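Local coordinates for protein flavin-containing monooxygenase (Allium sativum, PDB 6WPU) that probably oxidises the sulfur of S-allyl-L-cysteine to the sulfoxide, using a bound flavin-adenine dinucleotide, as a flavin-containing monooxygenase of garlic, at residues A[66-71]-A[76-81]; A[93-98]-A[103-108]; A[251-256]-A[279-284]. All coordinates share one frame; numbering follows the deposited sequence.

Contact 1. Residues A[66-71]-A[76-81]; sequences DTEPDP and SSRPIV
OE2 of E68 is gripped from several sides: the backbone N of V81 donates to it at 2.8 Å, water 1 donates as well, and H205 NE2 adds a further bond from outside the two segments. The V81 N-H arrives on the anti side of the carboxylate, 23° out of its plane. The sister oxygen, E68 OE1, forms a salt bridge of 2.6 Å with R78 NE and also takes a bond from S73 OG. E68 OE1 lies in the guanidinium plane of R78, whereas NE meets it from above the carboxylate; the two planes are 44° apart. E68 reaches across with its chain extended beyond CG, and its CG packs 3.7 Å from V81 CG2. Both segments belong to the long irregular loop between strand 47-52 and helix 95-98 of the flavin-binding monooxygenase-like region, and run roughly antiparallel, 150° apart, without strand pairing. A glutamine here would probably leave R78 NE without its charged mate, and V81 N and R78 NE would compete for a single carbonyl oxygen. Water 1 also accepts from R78 NH2, at 2.9 Å, closing a bridge between carboxylate and guanidinium, while a second salt bridge ties NH2 to E185. I80 CD1 lies 3.4 Å above one face of the R78 guanidinium, toward its rim. Nearer the surface, the rings of P69 and P79 cross at a slant, P69 CG 3.7 Å from P79 CD, and V81 CG1 sits 3.7 Å from D66 O.

Contact 2. Residues A[93-98]-A[103-108]; sequences LPREVM and YPFVEK. With FAD (flavin-adenine dinucleotide), chain B.
R95 and F105 face each other where the short helix 95-98, with P94 at its N-cap position, meets the irregular segment 103-108; their CA atoms are 5.8 Å apart. F105 is the centre of an inverse gamma turn, and water 2 joins its backbone N to E96 O. From the helix, the R95 side chain leaves between its own backbone N and carbonyl carbon and bends at chi3, which carries its guanidinium back over the turn. There R95 NE donates to F105 O at 2.9 Å, nearly straight at 168°; the oxygen lies in the guanidinium plane, although the donor is tilted out of the carbonyl plane. NH2 makes a weak bond to V106 O and also a salt bridge to E122 of helix 120-133; NH1 donates to the carbonyls of D113 and R115. The F105 ring receives R95 CB over its face, 4.0 Å from the centroid, and the guanidinium makes an off-centre cation-pi contact, CZ 4.5 Å from the centroid with the planes 50° apart. On the opposite guanidinium face lies E107, its carboxylate stacked almost flat, 12° apart; no N-H points at it, and R95 NE to E107 OE2 is 4.4 Å. M98 CB meets the edge of the F105 ring, while the M98 thioether reaches the flavin: M98 SD accepts a weak bond of 3.4 Å from FAD N3. One arginine thus holds the carbonyl of F105 and, weakly, that of V106, while lying between an aromatic ring and a carboxylate; the ring and the acids E107 and E122 probably stabilise its positive charge, next to a helix whose M98 borders the flavin ring.

Contact 3. Residues A[251-256]-A[279-284]; sequences GTPAKQ and FHDGCS
T252 and D281 cross at about a right angle, the threonine hydroxyl pointing at the aspartate carboxylate: OG1 donates to OD2 at 2.9 Å, on the anti lone pair, away from the other oxygen. D281 belongs to a type I beta turn, F279 to G282, that closes the hairpin of strands 276-279 and 284-286, and its carboxylate also forms an Asx turn. T252 precedes strand 254-255; both elements flank strand 262-271 of the same mixed sheet, to which 254-255 and 276-279 each pair antiparallel. The bond links the loops beside two strands that both pair with 262-271, near H265. D281 holds CG between its backbone N and carbonyl carbon (chi1 49°), a rotation that brings one oxygen to the threonine and folds the other back onto its own loop. OD2 has a second partner in H265 ND1, from strand 262-271, so hydroxyl and imidazole share one oxygen. The T252 hydroxyl is likewise set between the backbone N and carbonyl carbon, and CB follows it to 3.2 Å from D281 OD2. P253, behind a cis peptide bond, slants across the aspartate: its CG lies 3.7 Å from D281 OD1, and the same CG comes 4.0 Å from C283 CB, an apolar touch beside the polar pair. H265 lies against both P253 and C283 and stacks its ring on F279. Within the turn, G282 takes a positive phi of 94°, where a CB would collide with the carbonyl O of D281. The Asx bond itself runs from C283 N to D281 OD1, 3.0 Å long and 161° at the hydrogen, meeting OD1 nearly along its C-O axis.

How the contacts relate
Contact 2 is the buried one, contact 1 partly buried, and contact 3 lies at the surface. None touches another; the nearest atoms of any two are about 17 to 19 Å apart. Contacts 1 and 2 follow one another along the chain, the first wholly in a loop, the second pairing a short helix with the loop after it; contact 3 joins the loop before strand 254-255 to a hairpin turn of the mixed sheet. Each turns on one charged side chain serving several partners: a carboxylate with an arginine in contact 1, an arginine against carbonyls and a ring in contact 2, a carboxylate taking a hydroxyl in contact 3. Only contact 2 touches the flavin.

Contact 1. Residues A[66-71]-A[76-81]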
loop_
_atom_site.group_PDB
_atom_site.type_symbol
_atom_site.label_atom_id
_atom_site.label_comp_id
_atom_site.label_asym_id
_atom_site.label_seq_id
_atom_site.Cartn_x
_atom_site.Cartn_y
_atom_site.Cartn_z
ATOM N N ASP A 66 -5.547 -4.063 -17.905
ATOM C CA ASP A 66 -4.858 -5.349 -17.910
ATOM C C ASP A 66 -5.135 -6.084 -16.617
ATOM O O ASP A 66 -5.190 -5.473 -15.542
ATOM C CB ASP A 66 -3.337 -5.172 -18.035
ATOM C CG ASP A 66 -2.898 -4.561 -19.355
ATOM O OD1 ASP A 66 -3.738 -4.342 -20.254
ATOM O OD2 ASP A 66 -1.678 -4.290 -19.484
ATOM N N THR A 67 -5.288 -7.407 -16.718
ATOM C CA THR A 67 -5.368 -8.282 -15.557
ATOM C C THR A 67 -4.512 -9.512 -15.814
ATOM O O THR A 67 -4.132 -9.805 -16.951
ATOM C CB THR A 67 -6.801 -8.731 -15.248
ATOM O OG1 THR A 67 -7.312 -9.443 -16.375
ATOM C CG2 THR A 67 -7.693 -7.548 -14.968
ATOM N N GLU A 68 -4.228 -10.242 -14.751
ATOM C CA GLU A 68 -3.358 -11.394 -14.919
ATOM C C GLU A 68 -4.139 -12.564 -15.523
ATOM O O GLU A 68 -5.337 -12.711 -15.279
ATOM C CB GLU A 68 -2.736 -11.774 -13.578
ATOM C CG GLU A 68 -1.790 -10.643 -13.107
ATOM C CD GLU A 68 -1.100 -10.883 -11.765
ATOM O OE1 GLU A 68 -1.260 -11.986 -11.174
ATOM O OE2 GLU A 68 -0.389 -9.946 -11.306
ATOM N N PRO A 69 -3.489 -13.375 -16.365
ATOM C CA PRO A 69 -4.214 -14.476 -17.026
ATOM C C PRO A 69 -4.815 -15.476 -16.044
ATOM O O PRO A 69 -5.834 -16.094 -16.354
ATOM C CB PRO A 69 -3.139 -15.125 -17.912
ATOM C CG PRO A 69 -2.064 -14.107 -18.032
ATOM C CD PRO A 69 -2.086 -13.280 -16.794
ATOM N N ASP A 70 -4.215 -15.652 -14.864
ATOM C CA ASP A 70 -4.794 -16.481 -13.813
ATOM C C ASP A 70 -5.664 -15.585 -12.940
ATOM O O ASP A 70 -5.122 -14.729 -12.220
ATOM C CB ASP A 70 -3.685 -17.141 -12.984
ATOM C CG ASP A 70 -4.211 -17.930 -11.787
ATOM O OD1 ASP A 70 -5.441 -18.059 -11.619
ATOM O OD2 ASP A 70 -3.382 -18.427 -11.003
ATOM N N PRO A 71 -6.996 -15.719 -12.975
ATOM C CA PRO A 71 -7.847 -14.835 -12.156
ATOM C C PRO A 71 -7.561 -14.925 -10.672
ATOM O O PRO A 71 -7.901 -13.988 -9.936
ATOM C CB PRO A 71 -9.283 -15.305 -12.481
ATOM C CG PRO A 71 -9.134 -16.596 -13.202
ATOM C CD PRO A 71 -7.790 -16.593 -13.856
ATOM N N SER A 76 2.637 -19.562 -10.649
ATOM C CA SER A 76 3.910 -18.891 -10.386
ATOM C C SER A 76 4.565 -18.357 -11.653
ATOM O O SER A 76 5.357 -17.417 -11.573
ATOM C CB SER A 76 4.873 -19.831 -9.661
ATOM O OG SER A 76 5.170 -20.952 -10.473
ATOM N N SER A 77 4.251 -18.919 -12.813
ATOM C CA SER A 77 4.827 -18.457 -14.067
ATOM C C SER A 77 3.964 -17.400 -14.760
ATOM O O SER A 77 4.212 -17.084 -15.929
ATOM C CB SER A 77 5.050 -19.643 -15.010
ATOM O OG SER A 77 3.802 -20.087 -15.525
ATOM N N ARG A 78 2.955 -16.862 -14.077
ATOM C CA ARG A 78 2.025 -15.958 -14.734
ATOM C C ARG A 78 2.683 -14.600 -14.986
ATOM O O ARG A 78 3.552 -14.174 -14.221
ATOM C CB ARG A 78 0.772 -15.769 -13.880
ATOM C CG ARG A 78 0.990 -14.886 -12.636
ATOM C CD ARG A 78 -0.139 -15.035 -11.602
ATOM N NE ARG A 78 0.080 -14.102 -10.502
ATOM C CZ ARG A 78 0.858 -14.365 -9.459
ATOM N NH1 ARG A 78 1.470 -15.543 -9.389
ATOM N NH2 ARG A 78 1.034 -13.453 -8.500
ATOM N N PRO A 79 2.304 -13.912 -16.068
ATOM C CA PRO A 79 2.631 -12.482 -16.178
ATOM C C PRO A 79 2.025 -11.732 -15.003
ATOM O O PRO A 79 0.935 -12.070 -14.522
ATOM C CB PRO A 79 1.986 -12.056 -17.505
ATOM C CG PRO A 79 1.679 -13.307 -18.230
ATOM C CD PRO A 79 1.532 -14.405 -17.221
ATOM N N ILE A 80 2.742 -10.715 -14.535
ATOM C CA ILE A 80 2.339 -9.945 -13.365
ATOM C C ILE A 80 1.794 -8.604 -13.831
ATOM O O ILE A 80 2.436 -7.913 -14.632
ATOM C CB ILE A 80 3.512 -9.744 -12.385
ATOM C CG1 ILE A 80 4.056 -11.094 -11.904
ATOM C CG2 ILE A 80 3.064 -8.895 -11.172
ATOM C CD1 ILE A 80 2.968 -12.022 -11.297
ATOM N N VAL A 81 0.618 -8.227 -13.332
ATOM C CA VAL A 81 0.111 -6.866 -13.479
ATOM C C VAL A 81 0.332 -6.167 -12.147
ATOM O O VAL A 81 -0.077 -6.671 -11.095
ATOM C CB VAL A 81 -1.377 -6.854 -13.883
ATOM C CG1 VAL A 81 -1.865 -5.433 -13.991
ATOM C CG2 VAL A 81 -1.577 -7.576 -15.214
HETATM O O HOH W 1 0.455 -10.602 -8.806
#

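Contact 2. Residues A[93-98]-A[103-108]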
loop_
_atom_site.group_PDB
_atom_site.type_symbol
_atom_site.label_atom_id
_atom_site.label_comp_id
_atom_site.label_asym_id
_atom_site.label_seq_id
_atom_site.Cartn_x
_atom_site.Cartn_y
_atom_site.Cartn_z
ATOM N N LEU A 93 -9.289 8.497 1.387
ATOM C CA LEU A 93 -8.857 9.573 2.262
ATOM C C LEU A 93 -9.106 10.893 1.547
ATOM O O LEU A 93 -8.988 10.957 0.315
ATOM C CB LEU A 93 -7.365 9.439 2.604
ATOM C CG LEU A 93 -6.921 8.196 3.374
ATOM C CD1 LEU A 93 -5.402 8.137 3.391
ATOM C CD2 LEU A 93 -7.484 8.243 4.796
ATOM N N PRO A 94 -9.490 11.942 2.269
ATOM C CA PRO A 94 -9.630 13.255 1.631
ATOM C C PRO A 94 -8.277 13.730 1.140
ATOM O O PRO A 94 -7.235 13.401 1.713
ATOM C CB PRO A 94 -10.171 14.145 2.752
ATOM C CG PRO A 94 -9.682 13.497 4.000
ATOM C CD PRO A 94 -9.607 12.020 3.736
ATOM N N ARG A 95 -8.294 14.475 0.033
ATOM C CA ARG A 95 -7.039 14.750 -0.654
ATOM C C ARG A 95 -6.098 15.601 0.201
ATOM O O ARG A 95 -4.875 15.482 0.058
ATOM C CB ARG A 95 -7.315 15.407 -2.011
ATOM C CG ARG A 95 -7.992 16.776 -1.938
ATOM C CD ARG A 95 -8.530 17.201 -3.307
ATOM N NE ARG A 95 -7.473 17.419 -4.298
ATOM C CZ ARG A 95 -7.644 17.338 -5.618
ATOM N NH1 ARG A 95 -8.830 17.009 -6.125
ATOM N NH2 ARG A 95 -6.621 17.571 -6.440
ATOM N N GLU A 96 -6.632 16.439 1.104
ATOM C CA GLU A 96 -5.761 17.238 1.967
ATOM C C GLU A 96 -4.887 16.348 2.841
ATOM O O GLU A 96 -3.717 16.665 3.091
ATOM C CB GLU A 96 -6.574 18.194 2.850
ATOM C CG GLU A 96 -7.429 19.227 2.110
ATOM C CD GLU A 96 -8.820 18.690 1.757
ATOM O OE1 GLU A 96 -9.172 17.576 2.210
ATOM O OE2 GLU A 96 -9.559 19.386 1.025
ATOM N N VAL A 97 -5.440 15.226 3.307
ATOM C CA VAL A 97 -4.720 14.314 4.195
ATOM C C VAL A 97 -3.615 13.577 3.447
ATOM O O VAL A 97 -2.556 13.291 4.019
ATOM C CB VAL A 97 -5.727 13.342 4.850
ATOM C CG1 VAL A 97 -5.096 11.991 5.180
ATOM C CG2 VAL A 97 -6.305 13.953 6.084
ATOM N N MET A 98 -3.825 13.285 2.160
ATOM C CA MET A 98 -2.952 12.385 1.411
ATOM C C MET A 98 -1.640 13.007 0.946
ATOM O O MET A 98 -0.693 12.264 0.670
ATOM C CB MET A 98 -3.673 11.870 0.173
ATOM C CG MET A 98 -4.734 10.851 0.441
ATOM S SD MET A 98 -5.551 10.418 -1.104
ATOM C CE MET A 98 -4.206 9.816 -2.120
ATOM N N TYR A 103 4.029 19.510 -0.239
ATOM C CA TYR A 103 3.488 19.517 -1.597
ATOM C C TYR A 103 2.003 19.209 -1.516
ATOM O O TYR A 103 1.567 18.084 -1.788
ATOM C CB TYR A 103 4.218 18.497 -2.473
ATOM C CG TYR A 103 4.043 18.759 -3.943
ATOM C CD1 TYR A 103 4.470 19.962 -4.506
ATOM C CD2 TYR A 103 3.460 17.807 -4.773
ATOM C CE1 TYR A 103 4.320 20.207 -5.858
ATOM C CE2 TYR A 103 3.300 18.039 -6.125
ATOM C CZ TYR A 103 3.731 19.237 -6.661
ATOM O OH TYR A 103 3.571 19.463 -8.004
ATOM N N PRO A 104 1.189 20.196 -1.137
ATOM C CA PRO A 104 -0.229 19.925 -0.851
ATOM C C PRO A 104 -0.963 19.354 -2.052
ATOM O O PRO A 104 -0.801 19.816 -3.181
ATOM C CB PRO A 104 -0.780 21.301 -0.471
ATOM C CG PRO A 104 0.424 22.037 0.070
ATOM C CD PRO A 104 1.577 21.565 -0.769
ATOM N N PHE A 105 -1.793 18.342 -1.792
ATOM C CA PHE A 105 -2.574 17.686 -2.841
ATOM C C PHE A 105 -3.846 18.499 -3.107
ATOM O O PHE A 105 -4.978 18.032 -2.952
ATOM C CB PHE A 105 -2.877 16.245 -2.433
ATOM C CG PHE A 105 -3.594 15.416 -3.488
ATOM C CD1 PHE A 105 -3.711 15.848 -4.802
ATOM C CD2 PHE A 105 -4.152 14.184 -3.147
ATOM C CE1 PHE A 105 -4.371 15.077 -5.750
ATOM C CE2 PHE A 105 -4.814 13.404 -4.095
ATOM C CZ PHE A 105 -4.927 13.849 -5.396
ATOM N N VAL A 106 -3.634 19.753 -3.514
ATOM C CA VAL A 106 -4.744 20.658 -3.798
ATOM C C VAL A 106 -5.193 20.477 -5.242
ATOM O O VAL A 106 -4.564 19.752 -6.019
ATOM C CB VAL A 106 -4.381 22.129 -3.505
ATOM C CG1 VAL A 106 -4.234 22.350 -2.008
ATOM C CG2 VAL A 106 -3.104 22.547 -4.243
ATOM N N GLU A 107 -6.298 21.123 -5.593
ATOM C CA GLU A 107 -6.798 21.119 -6.958
ATOM C C GLU A 107 -5.784 21.763 -7.902
ATOM O O GLU A 107 -4.972 22.597 -7.498
ATOM C CB GLU A 107 -8.134 21.869 -7.019
ATOM C CG GLU A 107 -9.290 21.226 -6.227
ATOM C CD GLU A 107 -9.179 21.357 -4.698
ATOM O OE1 GLU A 107 -8.163 21.887 -4.188
ATOM O OE2 GLU A 107 -10.127 20.917 -4.004
ATOM N N LYS A 108 -5.821 21.349 -9.169
ATOM C CA LYS A 108 -5.088 22.057 -10.211
ATOM C C LYS A 108 -5.648 23.469 -10.376
ATOM O O LYS A 108 -6.765 23.777 -9.947
ATOM C CB LYS A 108 -5.175 21.309 -11.545
ATOM C CG LYS A 108 -4.615 19.899 -11.527
ATOM C CD LYS A 108 -4.143 19.472 -12.913
ATOM C CE LYS A 108 -5.192 18.676 -13.663
ATOM N NZ LYS A 108 -4.830 18.560 -15.105
HETATM P PA FAD B . 3.658 1.032 -5.482
HETATM O O1A FAD B . 2.608 2.065 -5.894
HETATM O O2A FAD B . 3.388 -0.383 -5.600
HETATM O O5B FAD B . 4.933 1.150 -6.290
HETATM C C5B FAD B . 6.029 0.245 -6.330
HETATM C C4B FAD B . 6.838 0.422 -7.635
HETATM O O4B FAD B . 8.002 -0.356 -7.694
HETATM C C3B FAD B . 6.033 0.111 -8.868
HETATM O O3B FAD B . 6.101 1.155 -9.783
HETATM C C2B FAD B . 6.672 -1.107 -9.435
HETATM O O2B FAD B . 6.587 -1.182 -10.813
HETATM C C1B FAD B . 8.088 -0.929 -8.970
HETATM N N9A FAD B . 8.827 -2.166 -8.850
HETATM C C8A FAD B . 8.388 -3.311 -8.197
HETATM N N7A FAD B . 9.322 -4.267 -8.282
HETATM C C5A FAD B . 10.410 -3.791 -9.018
HETATM C C6A FAD B . 11.629 -4.330 -9.425
HETATM N N6A FAD B . 12.005 -5.681 -9.080
HETATM N N1A FAD B . 12.490 -3.574 -10.129
HETATM C C2A FAD B . 12.189 -2.299 -10.486
HETATM N N3A FAD B . 11.016 -1.731 -10.120
HETATM C C4A FAD B . 10.113 -2.446 -9.393
HETATM N N1 FAD B . -3.235 5.463 -0.383
HETATM C C2 FAD B . -3.769 6.796 -0.286
HETATM O O2 FAD B . -2.999 7.805 0.179
HETATM N N3 FAD B . -5.095 7.043 -0.562
HETATM C C4 FAD B . -5.911 6.030 -1.017
HETATM O O4 FAD B . -7.217 6.245 -1.312
HETATM C C4X FAD B . -5.353 4.707 -1.359
HETATM N N5 FAD B . -6.125 3.773 -2.038
HETATM C C5X FAD B . -5.561 2.549 -2.385
HETATM C C6 FAD B . -6.344 1.601 -3.058
HETATM C C7 FAD B . -5.774 0.384 -3.417
HETATM C C7M FAD B . -6.627 -0.630 -4.130
HETATM C C8 FAD B . -4.445 0.104 -3.107
HETATM C C8M FAD B . -3.809 -1.199 -3.470
HETATM C C9 FAD B . -3.663 1.047 -2.431
HETATM C C9A FAD B . -4.218 2.266 -2.071
HETATM N N10 FAD B . -3.409 3.241 -1.392
HETATM C C10 FAD B . -3.968 4.476 -1.036
HETATM C "C1'" FAD B . -2.019 2.927 -1.024
HETATM C "C2'" FAD B . -0.935 2.991 -2.079
HETATM O "O2'" FAD B . -0.254 1.805 -2.072
HETATM C "C3'" FAD B . 0.007 4.082 -1.622
HETATM O "O3'" FAD B . -0.720 5.226 -1.854
HETATM C "C4'" FAD B . 1.327 4.178 -2.379
HETATM O "O4'" FAD B . 1.033 4.158 -3.728
HETATM C "C5'" FAD B . 2.393 3.133 -2.035
HETATM O "O5'" FAD B . 3.283 3.243 -3.108
HETATM P P FAD B . 4.643 2.475 -3.371
HETATM O O1P FAD B . 5.682 3.376 -4.140
HETATM O O2P FAD B . 5.047 1.885 -1.962
HETATM O O3P FAD B . 4.120 1.071 -4.052
HETATM O O HOH W 2 -1.968 17.554 1.080
HETATM O O HOH W 3 -8.465 21.436 -0.784
#

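Contact 3. Residues A[251-256]-A[279-284]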
loop_
_atom_site.group_PDB
_atom_site.type_symbol
_atom_site.label_atom_id
_atom_site.label_comp_id
_atom_site.label_asym_id
_atom_site.label_seq_id
_atom_site.Cartn_x
_atom_site.Cartn_y
_atom_site.Cartn_z
ATOM N N GLY A 251 -26.435 -9.429 13.748
ATOM C CA GLY A 251 -27.441 -8.917 12.832
ATOM C C GLY A 251 -27.287 -9.245 11.360
ATOM O O GLY A 251 -27.489 -8.366 10.514
ATOM N N THR A 252 -26.952 -10.487 11.022
ATOM C CA THR A 252 -26.924 -10.818 9.604
ATOM C C THR A 252 -27.893 -11.961 9.324
ATOM O O THR A 252 -28.159 -12.772 10.211
ATOM C CB THR A 252 -25.520 -11.215 9.121
ATOM O OG1 THR A 252 -25.068 -12.368 9.840
ATOM C CG2 THR A 252 -24.526 -10.054 9.292
ATOM N N PRO A 253 -28.423 -12.072 8.093
ATOM C CA PRO A 253 -28.121 -11.264 6.898
ATOM C C PRO A 253 -28.631 -9.825 7.003
ATOM O O PRO A 253 -29.785 -9.607 7.337
ATOM C CB PRO A 253 -28.840 -12.016 5.763
ATOM C CG PRO A 253 -29.223 -13.369 6.340
ATOM C CD PRO A 253 -29.424 -13.116 7.812
ATOM N N ALA A 254 -27.767 -8.857 6.733
ATOM C CA ALA A 254 -28.123 -7.448 6.795
ATOM C C ALA A 254 -28.059 -6.853 5.397
ATOM O O ALA A 254 -27.074 -7.052 4.681
ATOM C CB ALA A 254 -27.186 -6.686 7.736
ATOM N N LYS A 255 -29.103 -6.131 5.011
ATOM C CA LYS A 255 -29.055 -5.365 3.776
ATOM C C LYS A 255 -28.133 -4.162 3.943
ATOM O O LYS A 255 -28.068 -3.545 5.010
ATOM C CB LYS A 255 -30.459 -4.909 3.378
ATOM C CG LYS A 255 -30.875 -5.282 1.957
ATOM C CD LYS A 255 -32.362 -5.000 1.724
ATOM C CE LYS A 255 -32.721 -5.047 0.241
ATOM N NZ LYS A 255 -33.589 -6.199 -0.139
ATOM N N GLN A 256 -27.397 -3.853 2.894
ATOM C CA GLN A 256 -26.562 -2.660 2.844
ATOM C C GLN A 256 -27.443 -1.430 2.645
ATOM O O GLN A 256 -28.214 -1.383 1.684
ATOM C CB GLN A 256 -25.554 -2.782 1.698
ATOM C CG GLN A 256 -24.788 -1.509 1.367
ATOM C CD GLN A 256 -23.910 -1.052 2.505
ATOM O OE1 GLN A 256 -23.306 -1.869 3.207
ATOM N NE2 GLN A 256 -23.842 0.264 2.708
ATOM N N PHE A 279 -23.831 -19.319 4.331
ATOM C CA PHE A 279 -23.164 -18.441 5.274
ATOM C C PHE A 279 -23.477 -18.896 6.695
ATOM O O PHE A 279 -24.407 -19.673 6.932
ATOM C CB PHE A 279 -23.587 -16.987 5.048
ATOM C CG PHE A 279 -23.143 -16.431 3.723
ATOM C CD1 PHE A 279 -23.977 -16.486 2.619
ATOM C CD2 PHE A 279 -21.873 -15.870 3.577
ATOM C CE1 PHE A 279 -23.565 -15.986 1.389
ATOM C CE2 PHE A 279 -21.464 -15.374 2.362
ATOM C CZ PHE A 279 -22.315 -15.434 1.258
ATOM N N HIS A 280 -22.665 -18.431 7.644
ATOM C CA HIS A 280 -22.886 -18.815 9.035
ATOM C C HIS A 280 -24.263 -18.393 9.526
ATOM O O HIS A 280 -24.865 -19.093 10.347
ATOM C CB HIS A 280 -21.809 -18.221 9.934
ATOM C CG HIS A 280 -22.153 -18.291 11.390
ATOM N ND1 HIS A 280 -21.949 -19.424 12.149
ATOM C CD2 HIS A 280 -22.709 -17.379 12.220
ATOM C CE1 HIS A 280 -22.354 -19.203 13.387
ATOM N NE2 HIS A 280 -22.822 -17.970 13.455
ATOM N N ASP A 281 -24.781 -17.259 9.044
ATOM C CA ASP A 281 -26.132 -16.855 9.445
ATOM C C ASP A 281 -27.230 -17.712 8.826
ATOM O O ASP A 281 -28.411 -17.405 8.992
ATOM C CB ASP A 281 -26.374 -15.381 9.105
ATOM C CG ASP A 281 -25.992 -15.036 7.672
ATOM O OD1 ASP A 281 -26.381 -15.781 6.746
ATOM O OD2 ASP A 281 -25.316 -13.997 7.479
ATOM N N GLY A 282 -26.932 -18.790 8.112
ATOM C CA GLY A 282 -27.965 -19.622 7.542
ATOM C C GLY A 282 -28.343 -19.291 6.113
ATOM O O GLY A 282 -28.997 -20.110 5.459
ATOM N N CYS A 283 -27.966 -18.120 5.607
ATOM C CA CYS A 283 -28.314 -17.764 4.239
ATOM C C CYS A 283 -27.590 -18.676 3.248
ATOM O O CYS A 283 -26.371 -18.867 3.325
ATOM C CB CYS A 283 -27.976 -16.298 3.978
ATOM S SG CYS A 283 -28.174 -15.766 2.246
ATOM N N SER A 284 -28.353 -19.257 2.327
ATOM C CA SER A 284 -27.830 -20.133 1.287
ATOM C C SER A 284 -28.203 -19.549 -0.066
ATOM O O SER A 284 -29.359 -19.165 -0.281
ATOM C CB SER A 284 -28.398 -21.549 1.426
ATOM O OG SER A 284 -27.856 -22.422 0.452
#